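Local coordinates for ankyrin-repeat protein (Cryptosporidium parvum, PDB 2W4S) that probably binds RNA through this helical domain, which is related to the RNA-binding domain of the small nuclear RNA export adaptor PHAX, at residues S8-T13 and R37-Y42; T13-L18 and E24-V29; I30-S35 and W87-Q92; M46-S51 and G66-Y71. One frame throughout, in Å; residues are numbered along the deposited sequence.

Contact 1: residues S8-T13 and R37-Y42; sequences SIVLNT and RSLQLY
Ser-38 opens the meeting with Val-10: its CB lies 4.5 Å from Val-10 CG1, at the limit of packing. A small residue suits this turn, because the helix holding residues 8-13 lies against it, and its hydroxyl is taken up by a hydrogen bond to the carbonyl of Gly-34, one turn back. Leu-39 follows. Although its CB does not aim at the other segment, the branch point swings inward, and CG comes within 3.8 Å of Val-10 CG1. That methyl is the valine branch set anti to the backbone N (chi1 176°), while CG2, beside the backbone N, touches Ser-35.

The two segments run side by side in nearly the same direction, at 19° with their axes 10.4 Å apart, and form a parallel helix pair within the all-helical PHAX-type RNA-binding domain. One turn after Leu-39 comes Tyr-42, whose CB points at the partner. Thr-13 CG2 approaches the ring carbon CE2 to 4.0 Å, the two side chains standing at about a right angle. The methyl can serve as the apolar end of Thr-13 because OG1 turns back to its own helix, donating to Ile-9 O at 3.0 Å. This donor stands above the carbonyl plane, on the opposite face from Thr-13 N, which also binds that oxygen. Beyond the ring, the Tyr-42 hydroxyl hydrogen-bonds to that of Tyr-42 of the second subunit.

Contact 2: residues T13-L18 and E24-V29; sequences TIVTGL and EFIARV
Ile-26 meets Ile-14, Val-15 and Leu-18 where two successive helices, separated by only a few residues in the chain, fold back on each other as a helical hairpin splayed to 130°, with axes 10.0 Å apart. All the contacts between the segments are apolar, and CB and both branches of Ile-26 take part. Its CG2 branch meets Ile-14 CG2 at 3.8 Å, and its longer arm ends in CD1, 3.8 Å from Leu-18 CD1. Val-15 approaches nearer the root, placing CG2 4.0 Å from Ile-26 CB. A beta-branched residue with one long arm fits here, since it can touch three residues spread over a turn of the facing helix. The Ile-26 arm is bent at chi2 (-71°), which brings CD1 close to Ile-14 CG2 as well as to Leu-18. Phe-69 of helix 65-78 packs on both Ile-26 and Leu-18, extending this apolar cluster into the next helix.

The salt bridges lie within helix 24-50, on the side turned from Ile-14 and Leu-18. Glu-24 OE1 pairs with Lys-31; Arg-28 NH2 also reaches out to Ile-90 O of helix 84-91. Arg-28 NH1 bonds to Glu-24 OE2 at 3.0 Å; the carboxylate oxygen lies in the guanidinium plane but is met from above its own plane.

Contact 3: residues I30-S35 and W87-Q92; sequences IKTIGS and WNYIRQ
Lys-31 brings its CD methylene to 3.4 Å from Tyr-89 OH, the two side chains crossing at about a right angle. The lysine suits this border position: one methylene touches the phenol oxygen while the ammonium group makes a salt bridge with Glu-24, two turns earlier on the same helix.

Thr-32 comes next and reaches between Tyr-89 and Ile-90. Its OG1 sits at the edge of the tyrosine ring, near the ring plane, 3.7 Å from CD2. The same atom lies 3.9 Å from Ile-90 CG1, while Thr-32 CB approaches Ile-90 CD1 at 4.1 Å. These are packing contacts, for the hydroxyl is hydrogen-bonded to Arg-28 O. Being beside the backbone N (chi1 -54°), OG1 is placed to reach back to that carbonyl. A small beta-branched residue fits because the tyrosine ring and the isoleucine arm close in together. Further on, the backbone of Gly-34 is not helical, and its angles would press a CB against the preceding carbonyl, which suits glycine.

The segments cross at 106°, with axes 10.4 Å apart, so few side chains can meet: a nearly perpendicular helix packing that sets the last modelled helix across the first arm of helix 24-50 in this all-helical domain.

Contact 4: residues M46-S51 and G66-Y71; sequences MKVENS and GGVFCY
Val-48 and Val-68 face each other, each with its CB pointing at the opposite segment, where the C-terminal end of helix 24-50 packs on helix 65-78 in the all-helical PHAX-type RNA-binding domain. The two valine side chains meet at a slant, and a single methyl of Val-68 does the work on this side: its CG1 lies 4.0 Å from Val-48 CG1 and equally far from Val-48 CB. In both residues CG1 is the branch anti to the backbone N, with chi1 175° in Val-48 and 169° in Val-68, and it is this branch that each presents to the other. Compact, beta-branched side chains suit such a place, where the two helices approach closely enough for short side chains to meet. Val-48 is packed further by Leu-54 of the following loop, and Val-68 by Ala-45, one turn before Glu-49 on the same helix.

The other methyl of Val-68 turns to Glu-49, which approaches obliquely as well. The CB of Glu-49 does not aim at helix 65-78, but a bend at chi2 (-69°) brings the end of the chain round to it. The flexible glutamate can thus combine two tasks: its side chain also touches Ile-65 at the start of helix 65-78, while its carboxylate is held by a salt bridge from OE1 to Arg-62 in the preceding loop. That ionic partner probably eases the burden of placing a charge beside a hydrocarbon surface. The remaining carboxylate oxygen, Glu-49 OE2, rests 3.4 Å from Val-68 CG2.

In the fold
Helix 24-50 takes part in all four contacts, but it changes direction sharply near Gly-34: contacts 2 and 3 use its first arm, contacts 1 and 4 its second. Contacts 1 and 2, with centres about 7 Å apart, both join it to helix 6-18 and share Thr-13; contact 2 lies within the chain span bounded by contact 1. Contacts 3 and 4, centres about 18 Å apart, bring in the consecutive helices 84-91 and 65-78; contact 4 falls between the segments of contact 3 in sequence. Phe-69 bridges contacts 2 and 4. Contacts 1, 2 and 4 touch the second subunit through residues of helices 6-18 and 24-50, which thus serve both fold and subunit pairing.

Contact 1: residues S8-T13 and R37-Y42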
loop_
_atom_site.group_PDB
_atom_site.type_symbol
_atom_site.label_atom_id
_atom_site.label_comp_id
_atom_site.label_asym_id
_atom_site.label_seq_id
_atom_site.Cartn_x
_atom_site.Cartn_y
_atom_site.Cartn_z
ATOM N N SER C 8 -9.754 8.605 -0.474
ATOM C CA SER C 8 -8.632 9.493 -0.793
ATOM C C SER C 8 -7.315 8.812 -0.428
ATOM O O SER C 8 -6.327 8.882 -1.167
ATOM C CB SER C 8 -8.714 10.807 -0.002
ATOM O OG SER C 8 -9.943 11.457 -0.216
ATOM N N ILE C 9 -7.323 8.153 0.720
ATOM C CA ILE C 9 -6.144 7.523 1.270
ATOM C C ILE C 9 -5.769 6.285 0.480
ATOM O O ILE C 9 -4.602 6.095 0.129
ATOM C CB ILE C 9 -6.353 7.249 2.765
ATOM C CG1 ILE C 9 -6.462 8.593 3.494
ATOM C CG2 ILE C 9 -5.214 6.441 3.331
ATOM C CD1 ILE C 9 -7.361 8.582 4.667
ATOM N N VAL C 10 -6.758 5.456 0.169
ATOM C CA VAL C 10 -6.507 4.287 -0.662
ATOM C C VAL C 10 -5.973 4.757 -2.024
ATOM O O VAL C 10 -4.957 4.249 -2.506
ATOM C CB VAL C 10 -7.762 3.397 -0.755
ATOM C CG1 VAL C 10 -7.547 2.219 -1.686
ATOM C CG2 VAL C 10 -8.119 2.891 0.636
ATOM N N LEU C 11 -6.629 5.771 -2.583
ATOM C CA LEU C 11 -6.225 6.407 -3.824
ATOM C C LEU C 11 -4.762 6.745 -3.880
ATOM O O LEU C 11 -4.065 6.272 -4.792
ATOM C CB LEU C 11 -7.042 7.683 -4.075
ATOM C CG LEU C 11 -6.741 8.522 -5.325
ATOM C CD1 LEU C 11 -6.805 7.678 -6.569
ATOM C CD2 LEU C 11 -7.732 9.661 -5.419
ATOM N N ASN C 12 -4.314 7.565 -2.920
ATOM C CA ASN C 12 -2.920 7.992 -2.815
ATOM C C ASN C 12 -1.965 6.861 -2.514
ATOM O O ASN C 12 -0.895 6.800 -3.104
ATOM C CB ASN C 12 -2.735 9.103 -1.764
ATOM C CG ASN C 12 -3.443 10.378 -2.140
ATOM O OD1 ASN C 12 -3.904 10.534 -3.267
ATOM N ND2 ASN C 12 -3.552 11.292 -1.197
ATOM N N THR C 13 -2.320 5.979 -1.587
ATOM C CA THR C 13 -1.491 4.812 -1.347
ATOM C C THR C 13 -1.232 4.042 -2.647
ATOM O O THR C 13 -0.075 3.734 -2.962
ATOM C CB THR C 13 -2.136 3.887 -0.338
ATOM O OG1 THR C 13 -2.196 4.555 0.924
ATOM C CG2 THR C 13 -1.349 2.569 -0.198
ATOM N N ARG C 37 -11.639 -3.640 -2.781
ATOM C CA ARG C 37 -11.113 -4.534 -3.839
ATOM C C ARG C 37 -9.878 -3.941 -4.538
ATOM O O ARG C 37 -8.974 -4.676 -4.945
ATOM C CB ARG C 37 -12.216 -4.951 -4.850
ATOM C CG ARG C 37 -13.358 -5.804 -4.227
ATOM C CD ARG C 37 -14.567 -5.934 -5.159
ATOM N NE ARG C 37 -14.624 -7.211 -5.890
ATOM C CZ ARG C 37 -15.538 -8.166 -5.667
ATOM N NH1 ARG C 37 -16.487 -7.995 -4.739
ATOM N NH2 ARG C 37 -15.515 -9.298 -6.372
ATOM N N SER C 38 -9.852 -2.612 -4.660
ATOM C CA SER C 38 -8.686 -1.864 -5.134
ATOM C C SER C 38 -7.392 -2.179 -4.346
ATOM O O SER C 38 -6.344 -2.447 -4.944
ATOM C CB SER C 38 -8.975 -0.381 -5.053
ATOM O OG SER C 38 -9.916 -0.023 -6.033
ATOM N N LEU C 39 -7.478 -2.170 -3.014
ATOM C CA LEU C 39 -6.317 -2.473 -2.184
ATOM C C LEU C 39 -5.832 -3.900 -2.373
ATOM O O LEU C 39 -4.622 -4.131 -2.466
ATOM C CB LEU C 39 -6.576 -2.183 -0.698
ATOM C CG LEU C 39 -6.045 -0.892 -0.063
ATOM C CD1 LEU C 39 -6.289 -0.915 1.444
ATOM C CD2 LEU C 39 -4.558 -0.670 -0.340
ATOM N N GLN C 40 -6.770 -4.839 -2.446
ATOM C CA GLN C 40 -6.469 -6.256 -2.760
ATOM C C GLN C 40 -5.741 -6.416 -4.082
ATOM O O GLN C 40 -4.862 -7.269 -4.198
ATOM C CB GLN C 40 -7.727 -7.127 -2.791
ATOM C CG GLN C 40 -8.248 -7.550 -1.427
ATOM C CD GLN C 40 -9.540 -8.395 -1.499
ATOM O OE1 GLN C 40 -10.444 -8.268 -0.652
ATOM N NE2 GLN C 40 -9.626 -9.258 -2.517
ATOM N N LEU C 41 -6.111 -5.605 -5.072
ATOM C CA LEU C 41 -5.427 -5.608 -6.374
ATOM C C LEU C 41 -3.968 -5.074 -6.254
ATOM O O LEU C 41 -3.039 -5.597 -6.884
ATOM C CB LEU C 41 -6.237 -4.764 -7.356
ATOM C CG LEU C 41 -6.303 -5.015 -8.854
ATOM C CD1 LEU C 41 -6.673 -6.473 -9.200
ATOM C CD2 LEU C 41 -7.341 -4.073 -9.395
ATOM N N TYR C 42 -3.797 -4.023 -5.448
ATOM C CA TYR C 42 -2.496 -3.384 -5.229
ATOM C C TYR C 42 -1.586 -4.378 -4.526
ATOM O O TYR C 42 -0.452 -4.617 -4.948
ATOM C CB TYR C 42 -2.672 -2.091 -4.426
ATOM C CG TYR C 42 -1.387 -1.505 -3.906
ATOM C CD1 TYR C 42 -0.338 -1.245 -4.763
ATOM C CD2 TYR C 42 -1.226 -1.205 -2.557
ATOM C CE1 TYR C 42 0.839 -0.730 -4.306
ATOM C CE2 TYR C 42 -0.022 -0.665 -2.070
ATOM C CZ TYR C 42 0.999 -0.433 -2.957
ATOM O OH TYR C 42 2.180 0.102 -2.553
#

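Contact 2: residues T13-L18 and E24-V29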
loop_
_atom_site.group_PDB
_atom_site.type_symbol
_atom_site.label_atom_id
_atom_site.label_comp_id
_atom_site.label_asym_id
_atom_site.label_seq_id
_atom_site.Cartn_x
_atom_site.Cartn_y
_atom_site.Cartn_z
ATOM N N THR C 13 -2.320 5.979 -1.587
ATOM C CA THR C 13 -1.491 4.812 -1.347
ATOM C C THR C 13 -1.232 4.042 -2.647
ATOM O O THR C 13 -0.075 3.734 -2.962
ATOM C CB THR C 13 -2.136 3.887 -0.338
ATOM O OG1 THR C 13 -2.196 4.555 0.924
ATOM C CG2 THR C 13 -1.349 2.569 -0.198
ATOM N N ILE C 14 -2.296 3.719 -3.388
ATOM C CA ILE C 14 -2.143 2.944 -4.613
ATOM C C ILE C 14 -1.349 3.776 -5.634
ATOM O O ILE C 14 -0.425 3.270 -6.288
ATOM C CB ILE C 14 -3.526 2.513 -5.195
ATOM C CG1 ILE C 14 -4.310 1.686 -4.145
ATOM C CG2 ILE C 14 -3.370 1.771 -6.498
ATOM C CD1 ILE C 14 -5.627 1.156 -4.619
ATOM N N VAL C 15 -1.702 5.061 -5.747
ATOM C CA VAL C 15 -1.028 5.948 -6.693
ATOM C C VAL C 15 0.481 6.001 -6.437
ATOM O O VAL C 15 1.270 5.828 -7.373
ATOM C CB VAL C 15 -1.657 7.376 -6.720
ATOM C CG1 VAL C 15 -0.739 8.373 -7.399
ATOM C CG2 VAL C 15 -3.015 7.350 -7.431
ATOM N N THR C 16 0.878 6.216 -5.176
ATOM C CA THR C 16 2.283 6.222 -4.793
ATOM C C THR C 16 2.925 4.844 -4.968
ATOM O O THR C 16 4.045 4.730 -5.434
ATOM C CB THR C 16 2.454 6.682 -3.335
ATOM O OG1 THR C 16 2.025 8.043 -3.201
ATOM C CG2 THR C 16 3.924 6.554 -2.875
ATOM N N GLY C 17 2.211 3.801 -4.589
ATOM C CA GLY C 17 2.730 2.458 -4.697
ATOM C C GLY C 17 2.994 1.987 -6.113
ATOM O O GLY C 17 3.942 1.243 -6.336
ATOM N N LEU C 18 2.167 2.408 -7.069
ATOM C CA LEU C 18 2.381 2.065 -8.479
ATOM C C LEU C 18 3.211 3.078 -9.293
ATOM O O LEU C 18 3.552 2.800 -10.447
ATOM C CB LEU C 18 1.045 1.863 -9.179
ATOM C CG LEU C 18 0.049 0.899 -8.540
ATOM C CD1 LEU C 18 -1.259 1.085 -9.276
ATOM C CD2 LEU C 18 0.554 -0.576 -8.555
ATOM N N GLU C 24 -6.545 10.056 -11.818
ATOM C CA GLU C 24 -7.867 9.723 -12.377
ATOM C C GLU C 24 -8.044 8.270 -12.792
ATOM O O GLU C 24 -9.087 7.685 -12.499
ATOM C CB GLU C 24 -8.354 10.710 -13.440
ATOM C CG GLU C 24 -9.546 11.569 -12.931
ATOM C CD GLU C 24 -10.929 10.837 -12.974
ATOM O OE1 GLU C 24 -11.511 10.526 -11.903
ATOM O OE2 GLU C 24 -11.458 10.593 -14.089
ATOM N N PHE C 25 -7.034 7.656 -13.404
ATOM C CA PHE C 25 -7.157 6.228 -13.721
ATOM C C PHE C 25 -7.364 5.366 -12.470
ATOM O O PHE C 25 -8.166 4.435 -12.475
ATOM C CB PHE C 25 -5.995 5.701 -14.593
ATOM C CG PHE C 25 -5.897 4.192 -14.606
ATOM C CD1 PHE C 25 -6.749 3.413 -15.382
ATOM C CD2 PHE C 25 -4.948 3.547 -13.822
ATOM C CE1 PHE C 25 -6.639 2.012 -15.362
ATOM C CE2 PHE C 25 -4.840 2.171 -13.804
ATOM C CZ PHE C 25 -5.683 1.405 -14.565
ATOM N N ILE C 26 -6.665 5.675 -11.392
ATOM C CA ILE C 26 -6.877 4.919 -10.168
ATOM C C ILE C 26 -8.190 5.339 -9.486
ATOM O O ILE C 26 -8.909 4.493 -8.961
ATOM C CB ILE C 26 -5.628 4.993 -9.234
ATOM C CG1 ILE C 26 -4.413 4.392 -9.948
ATOM C CG2 ILE C 26 -5.880 4.331 -7.894
ATOM C CD1 ILE C 26 -4.451 2.878 -10.135
ATOM N N ALA C 27 -8.512 6.634 -9.507
ATOM C CA ALA C 27 -9.846 7.103 -9.075
ATOM C C ALA C 27 -11.011 6.328 -9.744
ATOM O O ALA C 27 -11.987 5.958 -9.091
ATOM C CB ALA C 27 -9.990 8.594 -9.323
ATOM N N ARG C 28 -10.900 6.075 -11.043
ATOM C CA ARG C 28 -11.933 5.317 -11.741
ATOM C C ARG C 28 -12.005 3.851 -11.283
ATOM O O ARG C 28 -13.095 3.304 -11.155
ATOM C CB ARG C 28 -11.840 5.509 -13.266
ATOM C CG ARG C 28 -12.171 6.978 -13.687
ATOM C CD ARG C 28 -12.148 7.265 -15.190
ATOM N NE ARG C 28 -10.939 6.778 -15.850
ATOM C CZ ARG C 28 -9.870 7.514 -16.168
ATOM N NH1 ARG C 28 -9.819 8.807 -15.895
ATOM N NH2 ARG C 28 -8.822 6.939 -16.756
ATOM N N VAL C 29 -10.872 3.229 -10.970
ATOM C CA VAL C 29 -10.906 1.860 -10.417
ATOM C C VAL C 29 -11.616 1.802 -9.063
ATOM O O VAL C 29 -12.481 0.946 -8.844
ATOM C CB VAL C 29 -9.503 1.252 -10.276
ATOM C CG1 VAL C 29 -9.574 -0.140 -9.628
ATOM C CG2 VAL C 29 -8.806 1.181 -11.630
#

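Contact 3: residues I30-S35 and W87-Q92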
loop_
_atom_site.group_PDB
_atom_site.type_symbol
_atom_site.label_atom_id
_atom_site.label_comp_id
_atom_site.label_asym_id
_atom_site.label_seq_id
_atom_site.Cartn_x
_atom_site.Cartn_y
_atom_site.Cartn_z
ATOM N N ILE C 30 -11.247 2.715 -8.164
ATOM C CA ILE C 30 -11.881 2.838 -6.839
ATOM C C ILE C 30 -13.385 3.108 -6.946
ATOM O O ILE C 30 -14.180 2.462 -6.251
ATOM C CB ILE C 30 -11.184 3.904 -5.977
ATOM C CG1 ILE C 30 -9.820 3.377 -5.510
ATOM C CG2 ILE C 30 -12.044 4.307 -4.785
ATOM C CD1 ILE C 30 -8.872 4.448 -5.030
ATOM N N LYS C 31 -13.763 4.036 -7.832
ATOM C CA LYS C 31 -15.171 4.352 -8.079
ATOM C C LYS C 31 -15.939 3.121 -8.550
ATOM O O LYS C 31 -17.103 2.930 -8.179
ATOM C CB LYS C 31 -15.320 5.489 -9.101
ATOM C CG LYS C 31 -15.271 6.891 -8.492
ATOM C CD LYS C 31 -15.218 8.006 -9.560
ATOM C CE LYS C 31 -14.405 9.224 -9.033
ATOM N NZ LYS C 31 -13.825 10.067 -10.138
ATOM N N THR C 32 -15.284 2.282 -9.346
ATOM C CA THR C 32 -15.904 1.067 -9.877
ATOM C C THR C 32 -15.915 -0.166 -8.942
ATOM O O THR C 32 -16.984 -0.763 -8.718
ATOM C CB THR C 32 -15.268 0.684 -11.204
ATOM O OG1 THR C 32 -15.322 1.813 -12.085
ATOM C CG2 THR C 32 -16.008 -0.496 -11.828
ATOM N N ILE C 33 -14.751 -0.584 -8.423
ATOM C CA ILE C 33 -14.737 -1.782 -7.548
ATOM C C ILE C 33 -14.711 -1.515 -6.030
ATOM O O ILE C 33 -14.790 -2.468 -5.258
ATOM C CB ILE C 33 -13.641 -2.802 -7.949
ATOM C CG1 ILE C 33 -12.225 -2.237 -7.691
ATOM C CG2 ILE C 33 -13.816 -3.228 -9.417
ATOM C CD1 ILE C 33 -11.102 -3.060 -8.313
ATOM N N GLY C 34 -14.625 -0.246 -5.608
ATOM C CA GLY C 34 -14.508 0.090 -4.172
ATOM C C GLY C 34 -13.065 0.075 -3.637
ATOM O O GLY C 34 -12.184 -0.576 -4.220
ATOM N N SER C 35 -12.805 0.784 -2.539
ATOM C CA SER C 35 -11.434 0.885 -2.022
ATOM C C SER C 35 -10.921 -0.446 -1.486
ATOM O O SER C 35 -9.729 -0.740 -1.565
ATOM C CB SER C 35 -11.282 2.000 -0.979
ATOM O OG SER C 35 -12.090 1.763 0.141
ATOM N N TRP C 87 -14.964 -1.550 -17.745
ATOM C CA TRP C 87 -13.571 -1.581 -18.169
ATOM C C TRP C 87 -13.226 -0.404 -19.096
ATOM O O TRP C 87 -12.137 0.144 -19.044
ATOM C CB TRP C 87 -13.286 -2.943 -18.798
ATOM C CG TRP C 87 -12.011 -3.116 -19.599
ATOM C CD1 TRP C 87 -11.923 -3.219 -20.957
ATOM C CD2 TRP C 87 -10.669 -3.249 -19.097
ATOM N NE1 TRP C 87 -10.624 -3.405 -21.336
ATOM C CE2 TRP C 87 -9.823 -3.423 -20.223
ATOM C CE3 TRP C 87 -10.102 -3.261 -17.814
ATOM C CZ2 TRP C 87 -8.418 -3.605 -20.109
ATOM C CZ3 TRP C 87 -8.680 -3.455 -17.689
ATOM C CH2 TRP C 87 -7.865 -3.615 -18.831
ATOM N N ASN C 88 -14.170 -0.031 -19.939
ATOM C CA ASN C 88 -14.028 1.099 -20.817
ATOM C C ASN C 88 -14.047 2.427 -20.063
ATOM O O ASN C 88 -13.299 3.335 -20.421
ATOM C CB ASN C 88 -15.107 1.058 -21.899
ATOM C CG ASN C 88 -14.711 0.188 -23.077
ATOM O OD1 ASN C 88 -14.319 0.704 -24.117
ATOM N ND2 ASN C 88 -14.789 -1.138 -22.918
ATOM N N TYR C 89 -14.882 2.545 -19.026
ATOM C CA TYR C 89 -14.922 3.763 -18.219
ATOM C C TYR C 89 -13.563 3.984 -17.562
ATOM O O TYR C 89 -13.019 5.092 -17.641
ATOM C CB TYR C 89 -16.053 3.726 -17.179
ATOM C CG TYR C 89 -15.942 4.763 -16.069
ATOM C CD1 TYR C 89 -16.219 6.126 -16.300
ATOM C CD2 TYR C 89 -15.561 4.384 -14.771
ATOM C CE1 TYR C 89 -16.122 7.086 -15.257
ATOM C CE2 TYR C 89 -15.463 5.336 -13.717
ATOM C CZ TYR C 89 -15.747 6.673 -13.973
ATOM O OH TYR C 89 -15.628 7.584 -12.944
ATOM N N ILE C 90 -13.026 2.920 -16.938
ATOM C CA ILE C 90 -11.730 2.939 -16.271
ATOM C C ILE C 90 -10.596 3.342 -17.217
ATOM O O ILE C 90 -9.768 4.183 -16.858
ATOM C CB ILE C 90 -11.395 1.563 -15.608
ATOM C CG1 ILE C 90 -12.190 1.353 -14.321
ATOM C CG2 ILE C 90 -9.932 1.457 -15.273
ATOM C CD1 ILE C 90 -12.297 -0.093 -13.923
ATOM N N ARG C 91 -10.574 2.754 -18.415
ATOM C CA ARG C 91 -9.493 2.952 -19.382
ATOM C C ARG C 91 -9.506 4.246 -20.223
ATOM O O ARG C 91 -8.512 4.526 -20.887
ATOM C CB ARG C 91 -9.332 1.715 -20.276
ATOM C CG ARG C 91 -8.320 0.716 -19.703
ATOM C CD ARG C 91 -8.194 -0.531 -20.550
ATOM N NE ARG C 91 -7.272 -0.418 -21.684
ATOM C CZ ARG C 91 -7.649 -0.480 -22.960
ATOM N NH1 ARG C 91 -8.929 -0.642 -23.269
ATOM N NH2 ARG C 91 -6.746 -0.388 -23.928
ATOM N N GLN C 92 -10.601 5.022 -20.223
ATOM C CA GLN C 92 -10.624 6.361 -20.870
ATOM C C GLN C 92 -11.955 7.112 -20.682
ATOM O O GLN C 92 -12.285 7.592 -19.585
ATOM C CB GLN C 92 -10.249 6.291 -22.372
ATOM C CG GLN C 92 -10.967 5.190 -23.180
ATOM C CD GLN C 92 -10.149 4.681 -24.387
ATOM O OE1 GLN C 92 -10.156 5.293 -25.468
ATOM N NE2 GLN C 92 -9.463 3.541 -24.206
#

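Contact 4: residues M46-S51 and G66-Y71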
loop_
_atom_site.group_PDB
_atom_site.type_symbol
_atom_site.label_atom_id
_atom_site.label_comp_id
_atom_site.label_asym_id
_atom_site.label_seq_id
_atom_site.Cartn_x
_atom_site.Cartn_y
_atom_site.Cartn_z
ATOM N N MET C 46 1.751 -6.368 -5.779
ATOM C CA MET C 46 2.960 -6.425 -4.931
ATOM C C MET C 46 3.450 -7.848 -4.727
ATOM O O MET C 46 4.647 -8.073 -4.769
ATOM C CB MET C 46 2.755 -5.716 -3.592
ATOM C CG MET C 46 2.949 -4.192 -3.648
ATOM S SD MET C 46 2.919 -3.315 -2.048
ATOM C CE MET C 46 1.277 -3.757 -1.414
ATOM N N LYS C 47 2.533 -8.808 -4.540
ATOM C CA LYS C 47 2.922 -10.238 -4.342
ATOM C C LYS C 47 3.611 -10.803 -5.559
ATOM O O LYS C 47 4.654 -11.485 -5.444
ATOM C CB LYS C 47 1.731 -11.126 -4.003
ATOM C CG LYS C 47 1.179 -10.860 -2.642
ATOM C CD LYS C 47 0.152 -11.867 -2.234
ATOM C CE LYS C 47 -0.319 -11.500 -0.828
ATOM N NZ LYS C 47 -1.060 -12.600 -0.166
ATOM N N VAL C 48 3.039 -10.484 -6.715
ATOM C CA VAL C 48 3.634 -10.786 -8.007
ATOM C C VAL C 48 5.018 -10.156 -8.138
ATOM O O VAL C 48 5.955 -10.813 -8.603
ATOM C CB VAL C 48 2.720 -10.331 -9.210
ATOM C CG1 VAL C 48 3.436 -10.556 -10.520
ATOM C CG2 VAL C 48 1.414 -11.086 -9.219
ATOM N N GLU C 49 5.154 -8.886 -7.746
ATOM C CA GLU C 49 6.464 -8.260 -7.774
ATOM C C GLU C 49 7.420 -8.987 -6.823
ATOM O O GLU C 49 8.562 -9.245 -7.200
ATOM C CB GLU C 49 6.386 -6.761 -7.510
ATOM C CG GLU C 49 5.715 -5.981 -8.663
ATOM C CD GLU C 49 6.571 -5.943 -9.934
ATOM O OE1 GLU C 49 7.552 -5.160 -9.994
ATOM O OE2 GLU C 49 6.267 -6.702 -10.880
ATOM N N ASN C 50 6.950 -9.375 -5.635
ATOM C CA ASN C 50 7.803 -10.120 -4.694
ATOM C C ASN C 50 8.236 -11.485 -5.244
ATOM O O ASN C 50 9.323 -11.959 -4.945
ATOM C CB ASN C 50 7.146 -10.261 -3.314
ATOM C CG ASN C 50 6.930 -8.920 -2.620
ATOM O OD1 ASN C 50 7.589 -7.926 -2.930
ATOM N ND2 ASN C 50 6.006 -8.892 -1.665
ATOM N N SER C 51 7.395 -12.087 -6.080
ATOM C CA SER C 51 7.734 -13.346 -6.743
ATOM C C SER C 51 8.632 -13.190 -7.952
ATOM O O SER C 51 8.777 -14.129 -8.719
ATOM C CB SER C 51 6.468 -14.058 -7.212
ATOM O OG SER C 51 5.752 -14.539 -6.108
ATOM N N GLY C 66 3.009 -0.930 -12.299
ATOM C CA GLY C 66 1.838 -0.377 -12.980
ATOM C C GLY C 66 1.265 -1.347 -14.024
ATOM O O GLY C 66 0.048 -1.557 -14.094
ATOM N N GLY C 67 2.141 -1.950 -14.823
ATOM C CA GLY C 67 1.704 -2.901 -15.828
ATOM C C GLY C 67 1.097 -4.157 -15.232
ATOM O O GLY C 67 0.124 -4.702 -15.784
ATOM N N VAL C 68 1.660 -4.615 -14.104
ATOM C CA VAL C 68 1.153 -5.804 -13.413
ATOM C C VAL C 68 -0.294 -5.562 -12.961
ATOM O O VAL C 68 -1.185 -6.374 -13.226
ATOM C CB VAL C 68 2.047 -6.230 -12.211
ATOM C CG1 VAL C 68 1.343 -7.297 -11.359
ATOM C CG2 VAL C 68 3.417 -6.765 -12.691
ATOM N N PHE C 69 -0.514 -4.426 -12.304
ATOM C CA PHE C 69 -1.826 -3.997 -11.808
ATOM C C PHE C 69 -2.853 -3.932 -12.950
ATOM O O PHE C 69 -4.009 -4.323 -12.774
ATOM C CB PHE C 69 -1.640 -2.638 -11.110
ATOM C CG PHE C 69 -2.875 -2.090 -10.439
ATOM C CD1 PHE C 69 -3.146 -2.388 -9.101
ATOM C CD2 PHE C 69 -3.744 -1.237 -11.129
ATOM C CE1 PHE C 69 -4.270 -1.856 -8.468
ATOM C CE2 PHE C 69 -4.886 -0.707 -10.505
ATOM C CZ PHE C 69 -5.145 -1.012 -9.165
ATOM N N CYS C 70 -2.434 -3.486 -14.131
ATOM C CA CYS C 70 -3.337 -3.454 -15.289
ATOM C C CYS C 70 -3.688 -4.836 -15.843
ATOM O O CYS C 70 -4.811 -5.075 -16.266
ATOM C CB CYS C 70 -2.788 -2.569 -16.414
ATOM S SG CYS C 70 -2.696 -0.846 -15.926
ATOM N N TYR C 71 -2.708 -5.725 -15.866
ATOM C CA TYR C 71 -2.934 -7.127 -16.216
ATOM C C TYR C 71 -3.889 -7.792 -15.207
ATOM O O TYR C 71 -4.752 -8.550 -15.577
ATOM C CB TYR C 71 -1.571 -7.858 -16.250
ATOM C CG TYR C 71 -1.671 -9.332 -16.004
ATOM C CD1 TYR C 71 -2.079 -10.179 -17.013
ATOM C CD2 TYR C 71 -1.390 -9.871 -14.760
ATOM C CE1 TYR C 71 -2.219 -11.534 -16.807
ATOM C CE2 TYR C 71 -1.508 -11.226 -14.545
ATOM C CZ TYR C 71 -1.931 -12.054 -15.583
ATOM O OH TYR C 71 -2.071 -13.413 -15.416
#